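Macromomycin (Streptomyces macromomyceticus, PDB 2MCM) binds non-covalently the cytotoxic, DNA-cleaving chromophore of the antibiotic auromomycin, as its apoprotein. Local coordinates at residues Gln35-Glu40 with Lys89-Ser94. Sequence-based numbering, arbitrary orientation.
Sequences QCAVVE and KVVSCS. With CA (calcium ion), chain B.
C36 and S94 form an antiparallel hydrogen-bonded pair in the neocarzinostatin-family beta fold, where strands 30-40 and 93-98 lie side by side. C36 N donates to S94 O over 3.0 Å, and S94 N returns a bond of 2.9 Å to C36 O. S94 O thus receives both C36 N-H and the weaker C-H of Q35 CA, 3.2 Å away. Beyond this pair the segments separate, 89-92 turning away as a loop.

The side chains of C36 and S94 share one face of the sheet. C36 is bonded to C46 on this face and C93 to C88 on the other, so neither disulfide links the two strands to each other. S94 OG hydrogen-bonds a methylpentanediol, probably from the crystallisation liquor. On the other face A37, whose side chain is a single methyl, suits the close approach of the strands: its CB lies 3.7 Å from S92 O and 3.9 Å from C93 SG. Q35, its CG anti to the backbone N (chi1 176°), runs CG past S94 O at 3.6 Å, and its amide NE2 hydrogen-bonds H69 O. Past the corner at V39, E40 binds the calcium ion through OE1 at 2.5 Å and OE2 at 2.4 Å, beside a water ligand, while W83 NE1 hydrogen-bonds OE2.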
loop_
_atom_site.group_PDB
_atom_site.type_symbol
_atom_site.label_atom_id
_atom_site.label_comp_id
_atom_site.label_asym_id
_atom_site.label_seq_id
_atom_site.Cartn_x
_atom_site.Cartn_y
_atom_site.Cartn_z
ATOM N N GLN A 35 2.782 1.145 0.259
ATOM C CA GLN A 35 3.541 -0.099 -0.004
ATOM C C GLN A 35 3.984 -0.581 1.364
ATOM O O GLN A 35 4.548 0.121 2.208
ATOM C CB GLN A 35 4.784 0.224 -0.884
ATOM C CG GLN A 35 5.670 -0.978 -1.112
ATOM C CD GLN A 35 6.933 -0.719 -1.914
ATOM O OE1 GLN A 35 7.150 0.462 -2.302
ATOM N NE2 GLN A 35 7.708 -1.752 -2.138
ATOM N N CYS A 36 3.670 -1.864 1.666
ATOM C CA CYS A 36 3.938 -2.429 2.997
ATOM C C CYS A 36 4.451 -3.872 2.946
ATOM O O CYS A 36 4.418 -4.472 1.875
ATOM C CB CYS A 36 2.587 -2.461 3.770
ATOM S SG CYS A 36 1.676 -0.882 3.885
ATOM N N ALA A 37 4.822 -4.383 4.100
ATOM C CA ALA A 37 5.295 -5.771 4.200
ATOM C C ALA A 37 5.100 -6.133 5.670
ATOM O O ALA A 37 4.943 -5.290 6.501
ATOM C CB ALA A 37 6.793 -5.882 3.880
ATOM N N VAL A 38 5.134 -7.461 5.902
ATOM C CA VAL A 38 5.050 -7.935 7.315
ATOM C C VAL A 38 6.505 -7.948 7.798
ATOM O O VAL A 38 7.372 -8.688 7.262
ATOM C CB VAL A 38 4.366 -9.335 7.374
ATOM C CG1 VAL A 38 4.517 -9.852 8.817
ATOM C CG2 VAL A 38 2.921 -9.284 7.000
ATOM N N VAL A 39 6.755 -7.086 8.788
ATOM C CA VAL A 39 8.158 -7.003 9.271
ATOM C C VAL A 39 8.364 -8.036 10.368
ATOM O O VAL A 39 9.438 -8.624 10.486
ATOM C CB VAL A 39 8.590 -5.562 9.562
ATOM C CG1 VAL A 39 8.575 -4.797 8.206
ATOM C CG2 VAL A 39 7.834 -4.825 10.600
ATOM N N GLU A 40 7.305 -8.213 11.126
ATOM C CA GLU A 40 7.260 -9.183 12.213
ATOM C C GLU A 40 5.822 -9.644 12.333
ATOM O O GLU A 40 4.835 -8.880 12.210
ATOM C CB GLU A 40 7.797 -8.598 13.523
ATOM C CG GLU A 40 9.123 -7.857 13.389
ATOM C CD GLU A 40 10.168 -7.936 14.445
ATOM O OE1 GLU A 40 10.455 -8.948 15.060
ATOM O OE2 GLU A 40 10.789 -6.814 14.595
ATOM N N LYS A 89 12.748 -7.893 -2.632
ATOM C CA LYS A 89 13.205 -8.954 -3.518
ATOM C C LYS A 89 13.477 -10.134 -2.594
ATOM O O LYS A 89 13.742 -11.230 -3.144
ATOM C CB LYS A 89 14.449 -8.546 -4.326
ATOM C CG LYS A 89 14.018 -7.629 -5.486
ATOM C CD LYS A 89 15.125 -7.114 -6.360
ATOM C CE LYS A 89 15.619 -8.039 -7.440
ATOM N NZ LYS A 89 14.565 -8.945 -7.976
ATOM N N VAL A 90 13.430 -9.979 -1.295
ATOM C CA VAL A 90 13.684 -11.056 -0.311
ATOM C C VAL A 90 12.401 -11.426 0.419
ATOM O O VAL A 90 12.210 -12.639 0.725
ATOM C CB VAL A 90 14.806 -10.606 0.676
ATOM C CG1 VAL A 90 15.003 -11.537 1.860
ATOM C CG2 VAL A 90 16.084 -10.344 -0.083
ATOM N N VAL A 91 11.608 -10.458 0.818
ATOM C CA VAL A 91 10.340 -10.687 1.523
ATOM C C VAL A 91 9.234 -10.219 0.582
ATOM O O VAL A 91 9.405 -9.466 -0.373
ATOM C CB VAL A 91 10.208 -10.014 2.873
ATOM C CG1 VAL A 91 11.285 -10.555 3.818
ATOM C CG2 VAL A 91 10.001 -8.530 2.881
ATOM N N SER A 92 8.024 -10.689 0.865
ATOM C CA SER A 92 6.859 -10.309 0.061
ATOM C C SER A 92 6.327 -8.919 0.467
ATOM O O SER A 92 6.051 -8.693 1.648
ATOM C CB SER A 92 5.638 -11.282 0.203
ATOM O OG SER A 92 6.068 -12.552 -0.300
ATOM N N CYS A 93 6.165 -8.034 -0.509
ATOM C CA CYS A 93 5.595 -6.704 -0.211
ATOM C C CYS A 93 4.284 -6.535 -0.936
ATOM O O CYS A 93 4.010 -7.374 -1.888
ATOM C CB CYS A 93 6.569 -5.615 -0.777
ATOM S SG CYS A 93 8.085 -5.653 0.217
ATOM N N SER A 94 3.460 -5.601 -0.578
ATOM C CA SER A 94 2.213 -5.365 -1.259
ATOM C C SER A 94 1.981 -3.868 -1.476
ATOM O O SER A 94 2.705 -3.024 -0.903
ATOM C CB SER A 94 1.010 -5.851 -0.362
ATOM O OG SER A 94 1.005 -5.129 0.842
HETATM CA CA CA B . 12.231 -7.623 16.280
HETATM O O HOH W 1 11.894 -10.074 16.701
#